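Local structure of Glucanase/chitosanase (Paenibacillus fukuinensis, 4ZY9) at residues G44-Q48 with R122-Y128; A27-F31 with W49-N53; Y75-N81 with A112-H118; N61-W67 with G101-F107. The protein probably hydrolyses chitosan and beta-glucans as a whole enzyme, of which this chain is a CBM32 chitosan-binding module with a beta-sandwich fold. The protein carries 1 engineered substitution. All blocks are in the same frame, centred on the assembly; numbering follows the deposited sequence. Where two conformers were deposited one is given.

Contact 1: residues G44-Q48 with R122-Y128; sequences GVDPQ and RGTPYGY
A salt bridge between Asp46 and Arg122 joins two loops at one end of the beta-sandwich, residues 44-48 leading into strand 48-54 and residues 122-128 running between strands 114-122 and 129-136. Arg122 bends at chi3 (-76°) to grip the carboxylate side-on: NE gives a nearly straight bond to Asp46 OD1 at 2.8 Å, and NH2 reaches Asp46 OD2 at 2.9 Å, the two planes being 39° apart. Tyr128 OH donates to the same Asp46 OD1 at 2.6 Å, from the opposite face of the carboxylate to NE, while a water links Asp46 OD2 to Arg122 N. Arg122 NH1 makes a more bent bond to Tyr126 O at 2.8 Å. That carbonyl also takes Gly44 N, on its other face, at 2.9 Å. Gly44 suits its place because its positive phi of 82° would jam a CB against the preceding carbonyl, and its backbone lies over one face of the guanidinium. Gln48 CG packs 3.3 Å from Tyr128 CD1. A methionine in place of Arg122 would probably leave the Asp46 carboxylate without its charged mate and Tyr126 O with one donor fewer. The pair thus ties strand-connecting loops at one end of the galactose-binding-like beta-sandwich of an F5/8 type C domain.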
# COMPACT_ATOMS: atom_id res chain seq x y z
N GLY A 44 4.55 5.47 -16.11
CA GLY A 44 3.98 5.15 -17.42
C GLY A 44 3.39 3.78 -17.62
O GLY A 44 3.03 3.44 -18.77
N VAL A 45 3.25 2.96 -16.61
CA VAL A 45 2.92 1.58 -16.76
C VAL A 45 1.98 1.13 -15.67
O VAL A 45 2.21 1.33 -14.45
CB VAL A 45 4.16 0.68 -16.63
CG1 VAL A 45 3.86 -0.78 -16.59
CG2 VAL A 45 5.22 0.92 -17.69
N ASP A 46 0.85 0.54 -16.09
CA ASP A 46 -0.14 -0.05 -15.20
C ASP A 46 -0.10 -1.53 -15.30
O ASP A 46 0.16 -2.06 -16.45
CB ASP A 46 -1.54 0.45 -15.62
CG ASP A 46 -1.63 1.95 -15.55
OD1 ASP A 46 -1.30 2.53 -14.47
OD2 ASP A 46 -1.98 2.58 -16.54
N PRO A 47 -0.36 -2.31 -14.28
CA PRO A 47 -0.60 -1.85 -12.90
C PRO A 47 0.69 -1.66 -12.16
O PRO A 47 1.79 -1.96 -12.64
CB PRO A 47 -1.38 -3.04 -12.29
CG PRO A 47 -0.68 -4.28 -12.93
CD PRO A 47 -0.37 -3.79 -14.36
N GLN A 48 0.63 -1.15 -10.95
CA GLN A 48 1.70 -1.17 -9.98
C GLN A 48 1.19 -1.53 -8.64
O GLN A 48 -0.01 -1.36 -8.37
CB GLN A 48 2.45 0.17 -9.90
CG GLN A 48 3.00 0.62 -11.21
CD GLN A 48 4.18 -0.18 -11.78
OE1 GLN A 48 4.45 -0.06 -13.03
NE2 GLN A 48 4.95 -0.80 -10.98
N ARG A 122 -3.95 5.28 -12.99
CA ARG A 122 -3.36 6.42 -12.43
C ARG A 122 -4.16 7.69 -12.63
O ARG A 122 -4.82 7.90 -13.66
CB ARG A 122 -1.98 6.68 -13.08
CG ARG A 122 -0.94 5.64 -12.67
CD ARG A 122 0.31 5.67 -13.60
NE ARG A 122 -0.02 5.03 -14.89
CZ ARG A 122 0.26 5.51 -16.09
NH1 ARG A 122 0.96 6.62 -16.24
NH2 ARG A 122 -0.21 4.81 -17.14
N GLY A 123 -4.08 8.56 -11.63
CA GLY A 123 -4.68 9.88 -11.72
C GLY A 123 -3.84 10.87 -12.49
O GLY A 123 -4.39 12.08 -12.73
N THR A 124 -2.61 10.57 -12.79
CA THR A 124 -1.66 11.43 -13.50
C THR A 124 -1.01 10.58 -14.58
O THR A 124 -1.10 9.41 -14.62
CB THR A 124 -0.58 11.99 -12.56
OG1 THR A 124 0.39 10.96 -12.29
CG2 THR A 124 -1.18 12.60 -11.28
N PRO A 125 -0.17 11.24 -15.45
CA PRO A 125 0.59 10.45 -16.45
C PRO A 125 1.86 9.91 -15.97
O PRO A 125 2.72 9.43 -16.75
CB PRO A 125 0.83 11.43 -17.59
CG PRO A 125 0.59 12.76 -17.01
CD PRO A 125 -0.07 12.68 -15.69
N TYR A 126 2.10 9.93 -14.64
CA TYR A 126 3.42 9.57 -14.09
C TYR A 126 3.34 8.13 -13.59
O TYR A 126 2.97 7.25 -14.38
CB TYR A 126 3.93 10.59 -13.06
CG TYR A 126 3.93 11.98 -13.65
CD1 TYR A 126 4.65 12.24 -14.76
CD2 TYR A 126 3.04 12.95 -13.24
CE1 TYR A 126 4.60 13.52 -15.39
CE2 TYR A 126 2.94 14.23 -13.85
CZ TYR A 126 3.72 14.50 -14.92
OH TYR A 126 3.72 15.70 -15.58
N GLY A 127 3.73 7.86 -12.32
CA GLY A 127 3.63 6.52 -11.77
C GLY A 127 2.56 6.51 -10.62
O GLY A 127 1.54 7.22 -10.69
N TYR A 128 2.90 5.73 -9.60
CA TYR A 128 2.15 5.58 -8.38
C TYR A 128 3.09 5.93 -7.24
O TYR A 128 4.23 5.38 -7.24
CB TYR A 128 1.59 4.18 -8.19
CG TYR A 128 0.66 3.67 -9.23
CD1 TYR A 128 1.07 3.26 -10.50
CD2 TYR A 128 -0.70 3.55 -8.91
CE1 TYR A 128 0.16 2.76 -11.42
CE2 TYR A 128 -1.53 3.05 -9.85
CZ TYR A 128 -1.13 2.67 -11.10
OH TYR A 128 -2.10 2.17 -12.01
O HOH W 1 -3.53 4.64 -15.85

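Contact 2: residues A27-F31 with W49-N53; sequences ASRAF and WIYVN
Ile50 and Val52 of strand 48-54 pack on Ala27, Ala30 and Phe31 of the turn 27-31 by apolar contacts alone; no hydrogen bond passes between the two segments. Ile50 and Val52, two residues apart and so on the same face of the strand, both point at the turn. The end of Ile50 does most of the reaching: with CG1 anti to the backbone N (chi1 -179°) and chi2 also extended, CD1 is carried out to Ala27 CB at 3.7 Å and to Ala30 CB at 4.2 Å. Alanines suit these places, since their short side chains let the turn come close to the strand while still giving the isoleucine methyl an apolar surface.

Aromatic contacts complete the interface. Phe31 CE2 lies 3.9 Å from Ile50 CD1, which sits at the ring edge. Val52 instead covers one face of the phenyl ring. Its CG2 makes a CH-pi contact 4.1 Å from the Phe31 ring centroid and 22° off the ring normal, and its CB comes within 3.5 Å of Phe31 CE1. The branched valine thus sets CG2 over the face while CB and CG1 lie against the rim at CE1.

Backbone bonds shape the turn itself: Ala30 N to Ala27 O at 3.1 Å and Phe31 N to Ser28 O at 3.0 Å bring Ala27, Ala30 and Phe31 round to the strand. Phe31 also meets Phe133, and Ile50 touches Leu130 and Phe133 of strand 129-136. The contact is therefore part of the hydrophobic core between the two sheets of the galactose-binding-like beta-sandwich, with the turn 27-31 lying against its interior.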
# COMPACT_ATOMS: atom_id res chain seq x y z
N ALA A 27 10.31 0.79 -1.84
CA ALA A 27 9.01 0.46 -1.19
C ALA A 27 9.04 0.76 0.29
O ALA A 27 8.04 1.26 0.83
CB ALA A 27 8.71 -1.01 -1.45
N SER A 28 10.16 0.51 0.94
CA SER A 28 10.32 0.79 2.36
C SER A 28 9.95 2.20 2.76
O SER A 28 9.62 2.45 3.90
CB SER A 28 11.81 0.42 2.84
OG SER A 28 12.69 1.38 2.23
N ARG A 29 10.14 3.16 1.89
CA ARG A 29 9.93 4.54 2.25
C ARG A 29 8.52 4.87 2.54
O ARG A 29 8.23 5.86 3.23
CB ARG A 29 10.44 5.47 1.14
CG ARG A 29 11.87 5.26 0.63
CD ARG A 29 12.80 5.36 1.70
NE ARG A 29 14.17 5.11 1.23
CZ ARG A 29 15.01 6.01 0.70
NH1 ARG A 29 14.64 7.30 0.45
NH2 ARG A 29 16.28 5.59 0.43
N ALA A 30 7.56 4.06 2.06
CA ALA A 30 6.13 4.29 2.46
C ALA A 30 5.88 3.85 3.88
O ALA A 30 4.82 4.21 4.46
CB ALA A 30 5.23 3.56 1.51
N PHE A 31 6.78 3.13 4.54
CA PHE A 31 6.57 2.51 5.85
C PHE A 31 7.40 3.05 6.92
O PHE A 31 7.51 2.45 8.00
CB PHE A 31 6.68 0.98 5.65
CG PHE A 31 5.64 0.47 4.72
CD1 PHE A 31 4.41 0.20 5.18
CD2 PHE A 31 5.93 0.28 3.41
CE1 PHE A 31 3.46 -0.24 4.28
CE2 PHE A 31 4.98 -0.20 2.51
CZ PHE A 31 3.73 -0.41 2.98
N TRP A 49 1.97 -1.98 -7.74
CA TRP A 49 1.53 -2.45 -6.38
C TRP A 49 2.61 -2.32 -5.39
O TRP A 49 3.82 -2.31 -5.75
CB TRP A 49 0.90 -3.86 -6.47
CG TRP A 49 1.80 -4.93 -7.02
CD1 TRP A 49 1.74 -5.43 -8.29
CD2 TRP A 49 2.92 -5.54 -6.39
NE1 TRP A 49 2.70 -6.34 -8.50
CE2 TRP A 49 3.44 -6.50 -7.36
CE3 TRP A 49 3.47 -5.48 -5.15
CZ2 TRP A 49 4.57 -7.30 -7.09
CZ3 TRP A 49 4.68 -6.27 -4.92
CH2 TRP A 49 5.15 -7.15 -5.86
N ILE A 50 2.24 -2.30 -4.11
CA ILE A 50 3.14 -2.33 -3.03
C ILE A 50 2.52 -3.09 -1.91
O ILE A 50 1.31 -2.87 -1.63
CB ILE A 50 3.55 -0.89 -2.60
CG1 ILE A 50 4.56 -0.91 -1.43
CG2 ILE A 50 2.34 -0.01 -2.29
CD1 ILE A 50 5.25 0.39 -1.30
N TYR A 51 3.23 -3.95 -1.22
CA TYR A 51 2.73 -4.61 -0.06
C TYR A 51 3.71 -4.56 1.07
O TYR A 51 4.94 -4.33 0.87
CB TYR A 51 2.25 -6.10 -0.25
CG TYR A 51 3.30 -7.12 -0.58
CD1 TYR A 51 4.15 -7.65 0.38
CD2 TYR A 51 3.43 -7.62 -1.83
CE1 TYR A 51 5.06 -8.66 0.05
CE2 TYR A 51 4.34 -8.65 -2.15
CZ TYR A 51 5.11 -9.10 -1.18
OH TYR A 51 6.02 -10.14 -1.50
N VAL A 52 3.23 -4.74 2.29
CA VAL A 52 4.00 -4.83 3.53
C VAL A 52 3.83 -6.19 4.14
O VAL A 52 2.76 -6.74 4.14
CB VAL A 52 3.66 -3.69 4.51
CG1 VAL A 52 2.23 -3.70 4.93
CG2 VAL A 52 4.62 -3.65 5.66
N ASN A 53 4.96 -6.72 4.70
CA ASN A 53 4.98 -7.94 5.51
C ASN A 53 4.89 -7.52 6.93
O ASN A 53 5.87 -6.93 7.47
CB ASN A 53 6.29 -8.67 5.17
CG ASN A 53 6.43 -9.97 5.94
OD1 ASN A 53 5.77 -10.20 6.91
ND2 ASN A 53 7.38 -10.80 5.52

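Contact 3: residues Y75-N81 with A112-H118; sequences YTIQVSN and AKYVRMH. Engineered in segment 112-118: Met117 (natural residue Val).
Backbone hydrogen bonds pair strands 75-80 and 114-118 as antiparallel neighbours, their axes 158° apart. Thr76 with His118, Gln78 with Arg116 and Ser80 with Tyr114 are the hydrogen-bonded pairs, while Ile77 with Met117 and Val79 with Val115 are non-hydrogen-bonded. At the far end Lys113 N and Tyr114 N both donate to Ser80 O, a classic beta bulge where the chain turns a corner.

Polar side chains occupy the face of Thr76, Gln78, Arg116 and His118. Gln78 and Arg116 run side by side, and Gln78 OE1 takes two bonds from the guanidinium edge: NH2 at 2.6 Å, in the amide carbonyl plane on a lone pair, and NE at 3.0 Å from above that plane. A glutamine suits this place because its amide oxygen accepts both bonds while NE2 remains a donor, here weakly to Thr76 OG1. His118 CD2 lies 3.7 Å above the centre of the Arg116 guanidinium plane, and a water joins Thr76 OG1 to His118 ND1 and His118 O.

Apolar contacts fill the other face. Val79 CB meets Ala112 CB at 3.8 Å, and Val79 and Val115 lie alongside each other. Met117, an engineered selenomethionine (naturally valine), bends at chi2 (-69°) and chi3 to bring SE 3.7 Å from Tyr75 CB and, obliquely, 4.9 Å from the Tyr75 ring centroid, a Met-aromatic contact. Tyr75 OH is held by Asp103.

Arg116 also makes cation-pi contacts with Trp49 and Trp89. One face polar and aromatic, the other apolar against the opposing sheet: this is the two-faced sheet of a beta-sandwich, as in CBM32 modules.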
# COMPACT_ATOMS: atom_id res chain seq x y z
N TYR A 75 -7.77 1.51 -7.60
CA TYR A 75 -6.91 0.58 -6.81
C TYR A 75 -7.74 -0.24 -5.96
O TYR A 75 -8.96 0.06 -5.69
CB TYR A 75 -5.87 1.31 -6.02
CG TYR A 75 -6.44 2.19 -4.89
CD1 TYR A 75 -6.48 1.65 -3.60
CD2 TYR A 75 -6.75 3.52 -5.07
CE1 TYR A 75 -6.99 2.42 -2.55
CE2 TYR A 75 -7.14 4.31 -3.98
CZ TYR A 75 -7.21 3.70 -2.75
OH TYR A 75 -7.63 4.41 -1.62
N THR A 76 -7.15 -1.31 -5.46
CA THR A 76 -7.73 -2.14 -4.41
C THR A 76 -6.79 -2.20 -3.24
O THR A 76 -5.54 -1.98 -3.37
CB THR A 76 -8.00 -3.61 -4.90
OG1 THR A 76 -6.79 -4.11 -5.50
CG2 THR A 76 -9.05 -3.61 -6.10
N ILE A 77 -7.35 -2.51 -2.11
CA ILE A 77 -6.62 -2.96 -0.91
C ILE A 77 -6.84 -4.43 -0.77
O ILE A 77 -8.01 -4.88 -0.81
CB ILE A 77 -7.02 -2.19 0.38
CG1 ILE A 77 -6.85 -0.74 0.20
CG2 ILE A 77 -6.25 -2.75 1.56
CD1 ILE A 77 -5.42 -0.31 0.01
N GLN A 78 -5.78 -5.19 -0.62
CA GLN A 78 -5.87 -6.66 -0.56
C GLN A 78 -5.10 -7.19 0.58
O GLN A 78 -4.10 -6.57 1.03
CB GLN A 78 -5.37 -7.28 -1.84
CG GLN A 78 -5.97 -6.66 -3.09
CD GLN A 78 -5.42 -7.24 -4.36
OE1 GLN A 78 -4.34 -7.83 -4.32
NE2 GLN A 78 -5.98 -6.89 -5.53
N VAL A 79 -5.48 -8.34 1.13
CA VAL A 79 -4.79 -8.96 2.24
C VAL A 79 -4.48 -10.41 1.86
O VAL A 79 -5.27 -11.07 1.18
CB VAL A 79 -5.61 -8.87 3.53
CG1 VAL A 79 -5.69 -7.39 4.01
CG2 VAL A 79 -6.99 -9.49 3.45
N SER A 80 -3.44 -10.90 2.51
CA SER A 80 -3.06 -12.34 2.38
C SER A 80 -2.57 -12.84 3.75
O SER A 80 -1.83 -12.15 4.45
CB SER A 80 -1.96 -12.50 1.34
OG SER A 80 -1.38 -13.84 1.43
N ASN A 81 -3.02 -14.08 4.10
CA ASN A 81 -2.51 -14.76 5.25
C ASN A 81 -1.67 -15.98 4.83
O ASN A 81 -1.46 -16.88 5.66
CB ASN A 81 -3.66 -15.14 6.19
CG ASN A 81 -3.14 -15.44 7.54
OD1 ASN A 81 -2.17 -14.89 8.03
ND2 ASN A 81 -3.87 -16.32 8.25
N ALA A 112 -4.15 -11.11 8.54
CA ALA A 112 -3.21 -10.97 7.39
C ALA A 112 -1.80 -10.87 7.87
O ALA A 112 -1.52 -10.30 8.91
CB ALA A 112 -3.57 -9.70 6.60
N LYS A 113 -0.93 -11.47 7.09
CA LYS A 113 0.50 -11.24 7.19
C LYS A 113 0.92 -10.18 6.20
O LYS A 113 1.93 -9.46 6.45
CB LYS A 113 1.28 -12.53 6.99
CG LYS A 113 2.77 -12.37 7.15
CD LYS A 113 3.52 -13.68 7.06
CE LYS A 113 5.00 -13.46 7.11
NZ LYS A 113 5.77 -14.72 6.97
N TYR A 114 0.26 -10.05 5.08
CA TYR A 114 0.60 -9.10 4.04
C TYR A 114 -0.55 -8.22 3.65
O TYR A 114 -1.69 -8.75 3.55
CB TYR A 114 1.14 -9.79 2.78
CG TYR A 114 2.25 -10.77 2.99
CD1 TYR A 114 3.57 -10.39 3.06
CD2 TYR A 114 1.96 -12.12 3.22
CE1 TYR A 114 4.62 -11.31 3.24
CE2 TYR A 114 3.02 -13.06 3.44
CZ TYR A 114 4.28 -12.62 3.40
OH TYR A 114 5.30 -13.55 3.66
N VAL A 115 -0.31 -6.94 3.41
CA VAL A 115 -1.37 -6.02 3.04
C VAL A 115 -0.88 -5.25 1.80
O VAL A 115 0.28 -4.73 1.85
CB VAL A 115 -1.70 -5.05 4.19
CG1 VAL A 115 -2.83 -4.11 3.76
CG2 VAL A 115 -2.06 -5.83 5.41
N ARG A 116 -1.64 -5.24 0.73
CA ARG A 116 -1.24 -4.71 -0.54
C ARG A 116 -2.15 -3.60 -1.02
O ARG A 116 -3.38 -3.72 -0.90
CB ARG A 116 -1.27 -5.82 -1.60
CG ARG A 116 -0.71 -5.46 -2.97
CD ARG A 116 -0.26 -6.60 -3.87
NE ARG A 116 -1.40 -7.35 -4.40
CZ ARG A 116 -1.35 -8.10 -5.52
NH1 ARG A 116 -0.20 -8.24 -6.15
NH2 ARG A 116 -2.44 -8.66 -5.96
N MSE A 117 -1.57 -2.60 -1.60
CA MSE A 117 -2.28 -1.61 -2.46
C MSE A 117 -1.96 -1.98 -3.88
O MSE A 117 -0.75 -2.02 -4.25
CB MSE A 117 -1.78 -0.23 -2.16
CG MSE A 117 -2.58 0.91 -2.80
SE MSE A 117 -2.42 1.03 -4.80
CE MSE A 117 -0.51 1.31 -4.97
N HIS A 118 -2.93 -2.43 -4.66
CA HIS A 118 -2.76 -2.80 -6.06
C HIS A 118 -3.47 -1.77 -6.92
O HIS A 118 -4.67 -1.61 -6.80
CB HIS A 118 -3.29 -4.23 -6.32
CG HIS A 118 -3.02 -4.74 -7.65
ND1 HIS A 118 -3.78 -4.43 -8.73
CD2 HIS A 118 -1.97 -5.45 -8.11
CE1 HIS A 118 -3.24 -4.96 -9.82
NE2 HIS A 118 -2.14 -5.58 -9.46
O HOH W 2 -6.47 -3.75 -8.21

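Contact 4: residues N61-W67 with G101-F107; sequences NRVKLNW and GIDDITF
Strands 61-67 and 102-107 run antiparallel, 168° between their directions and 4.6 Å apart at the closest approach of their axes, with Val63-Ile105 and Leu65-Asp103 as hydrogen-bonded pairs and Trp67 N also bonded to Gly101 O. Gly101 has a positive phi of 61°, which favours glycine.

On the face of Arg62 and Lys64, Arg62 forms a side-on salt bridge with Asp104. NE meets the syn lone pair of Asp104 OD1 at 2.8 Å, and NH2 reaches Asp104 OD2 at 2.9 Å. Guanidinium and carboxylate are nearly coplanar. The arginine chain is extended to NE, with CG anti to the backbone N (chi1 166°), which carries the charge diagonally past Thr106 to the aspartate. Arg62 also makes a cation-pi contact with Tyr136. A leucine replacing Arg62 would probably leave the Asp104 carboxylate without its charged partner and free to turn, and the Tyr136 ring without its cation. The aliphatic part of Lys64 packs on Ile102, its CE 3.9 Å from Ile102 CG2.

On the other face, Trp67 NE1 donates to Asp103 OD2 at 2.9 Å, arriving well above the carboxylate plane. Tyr75 OH is the second partner of that oxygen, so this partly exposed carboxylate joins two aromatic residues. Phe107 lays one ring face over the Asn61 backbone, with Asn61 C 3.6 Å above its centre, and its CE1 approaches Val63 CG2 at 4.2 Å.

Strand 129-136 pairs with 57-67. Inward, Val63 and Leu65 meet Val115 and Met117 of strand 114-122, while Ile105 touches Tyr75 and Ile77 of strand 75-80.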
# COMPACT_ATOMS: atom_id res chain seq x y z
N ASN A 61 -7.98 -4.18 10.21
CA ASN A 61 -9.25 -3.68 9.79
C ASN A 61 -9.20 -2.35 9.13
O ASN A 61 -10.25 -1.76 8.81
CB ASN A 61 -10.22 -3.70 10.95
CG ASN A 61 -9.86 -2.66 11.99
OD1 ASN A 61 -8.92 -1.94 11.94
ND2 ASN A 61 -10.73 -2.59 13.03
N ARG A 62 -8.01 -1.74 8.92
CA ARG A 62 -7.96 -0.37 8.42
C ARG A 62 -6.62 -0.12 7.70
O ARG A 62 -5.58 -0.60 8.19
CB ARG A 62 -8.20 0.62 9.53
CG ARG A 62 -7.86 2.00 9.25
CD ARG A 62 -7.98 3.00 10.46
NE ARG A 62 -7.53 4.34 10.17
CZ ARG A 62 -6.79 5.06 11.00
NH1 ARG A 62 -6.51 4.67 12.22
NH2 ARG A 62 -6.37 6.28 10.60
N VAL A 63 -6.67 0.62 6.62
CA VAL A 63 -5.46 1.06 5.94
C VAL A 63 -5.58 2.53 5.67
O VAL A 63 -6.65 3.04 5.23
CB VAL A 63 -5.30 0.37 4.56
CG1 VAL A 63 -4.22 0.98 3.69
CG2 VAL A 63 -4.93 -1.08 4.75
N LYS A 64 -4.52 3.28 5.97
CA LYS A 64 -4.43 4.71 5.61
C LYS A 64 -3.32 4.92 4.60
O LYS A 64 -2.15 4.50 4.80
CB LYS A 64 -4.24 5.57 6.85
CG LYS A 64 -4.29 7.03 6.52
CD LYS A 64 -4.02 7.89 7.83
CE LYS A 64 -3.54 9.31 7.58
NZ LYS A 64 -2.86 10.14 8.61
N LEU A 65 -3.63 5.57 3.51
CA LEU A 65 -2.70 5.94 2.43
C LEU A 65 -2.50 7.44 2.37
O LEU A 65 -3.54 8.20 2.34
CB LEU A 65 -3.16 5.47 1.13
CG LEU A 65 -3.48 3.95 1.02
CD1 LEU A 65 -4.04 3.60 -0.33
CD2 LEU A 65 -2.23 3.10 1.25
N ASN A 66 -1.29 7.92 2.36
CA ASN A 66 -1.00 9.32 2.12
C ASN A 66 -0.30 9.44 0.80
O ASN A 66 0.91 9.13 0.68
CB ASN A 66 -0.16 9.87 3.24
CG ASN A 66 0.24 11.35 3.01
OD1 ASN A 66 -0.20 11.97 2.12
ND2 ASN A 66 1.00 11.87 3.99
N TRP A 67 -1.06 9.73 -0.23
CA TRP A 67 -0.55 9.83 -1.59
C TRP A 67 0.27 10.99 -1.91
O TRP A 67 -0.06 12.12 -1.44
CB TRP A 67 -1.74 9.81 -2.55
CG TRP A 67 -2.56 8.54 -2.61
CD1 TRP A 67 -3.73 8.32 -2.08
CD2 TRP A 67 -2.24 7.36 -3.37
NE1 TRP A 67 -4.18 7.07 -2.37
CE2 TRP A 67 -3.23 6.45 -3.13
CE3 TRP A 67 -1.13 6.91 -4.14
CZ2 TRP A 67 -3.25 5.18 -3.77
CZ3 TRP A 67 -1.17 5.71 -4.74
CH2 TRP A 67 -2.17 4.84 -4.52
N GLY A 101 -4.49 12.45 -2.21
CA GLY A 101 -4.40 12.98 -0.87
C GLY A 101 -4.35 11.93 0.17
O GLY A 101 -3.65 10.93 0.02
N ILE A 102 -5.14 12.06 1.24
CA ILE A 102 -5.27 10.95 2.21
C ILE A 102 -6.44 10.12 1.85
O ILE A 102 -7.56 10.72 1.49
CB ILE A 102 -5.46 11.57 3.65
CG1 ILE A 102 -4.24 12.40 4.02
CG2 ILE A 102 -5.78 10.50 4.62
CD1 ILE A 102 -4.37 13.32 5.20
N ASP A 103 -6.29 8.80 1.84
CA ASP A 103 -7.36 7.82 1.72
C ASP A 103 -7.33 7.04 2.97
O ASP A 103 -6.24 6.60 3.38
CB ASP A 103 -7.20 6.92 0.53
CG ASP A 103 -7.45 7.61 -0.79
OD1 ASP A 103 -7.97 8.76 -0.81
OD2 ASP A 103 -7.04 6.96 -1.81
N ASP A 104 -8.39 6.83 3.68
CA ASP A 104 -8.38 6.08 4.96
C ASP A 104 -9.56 5.14 4.92
O ASP A 104 -10.74 5.68 4.77
CB ASP A 104 -8.37 7.08 6.11
CG ASP A 104 -8.08 6.48 7.44
OD1 ASP A 104 -8.22 5.28 7.64
OD2 ASP A 104 -7.86 7.24 8.34
N ILE A 105 -9.36 3.85 4.96
CA ILE A 105 -10.33 2.83 4.68
C ILE A 105 -10.42 1.85 5.77
O ILE A 105 -9.42 1.31 6.20
CB ILE A 105 -9.97 2.06 3.37
CG1 ILE A 105 -9.71 3.01 2.19
CG2 ILE A 105 -10.99 0.98 3.05
CD1 ILE A 105 -8.43 2.76 1.45
N THR A 106 -11.65 1.60 6.27
CA THR A 106 -11.92 0.61 7.30
C THR A 106 -12.78 -0.56 6.70
O THR A 106 -13.66 -0.25 5.86
CB THR A 106 -12.59 1.31 8.50
OG1 THR A 106 -11.61 2.11 9.16
CG2 THR A 106 -13.04 0.29 9.51
N PHE A 107 -12.49 -1.74 7.09
CA PHE A 107 -13.15 -2.94 6.56
C PHE A 107 -13.38 -3.93 7.69
O PHE A 107 -12.84 -3.79 8.76
CB PHE A 107 -12.38 -3.55 5.38
CG PHE A 107 -10.88 -3.60 5.54
CD1 PHE A 107 -10.10 -2.58 5.19
CD2 PHE A 107 -10.36 -4.69 6.14
CE1 PHE A 107 -8.74 -2.69 5.38
CE2 PHE A 107 -8.99 -4.79 6.32
CZ PHE A 107 -8.21 -3.74 5.99

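From the N terminus, contact 2 closes first, bringing turn 27-31 onto strand 48-54 across 17 intervening residues that include strand 39-40. Segment 44-48 lies within that span and pairs only near the C terminus, so contact 1 crosses contact 2 and encloses contacts 3 and 4 along the chain. Contacts 3 and 4 cross in turn: 61-67 precedes 75-81, and 101-107 precedes 112-118. In space, contacts 2 and 3 share one sheet, where strand 48-54 bonds to 114-122 through Ile50 and Met117. Contact 4 builds the opposing sheet, meeting contact 3 where Met117 SE packs on Trp67. Contact 1 fastens loops at one end, where Pro47 touches His118.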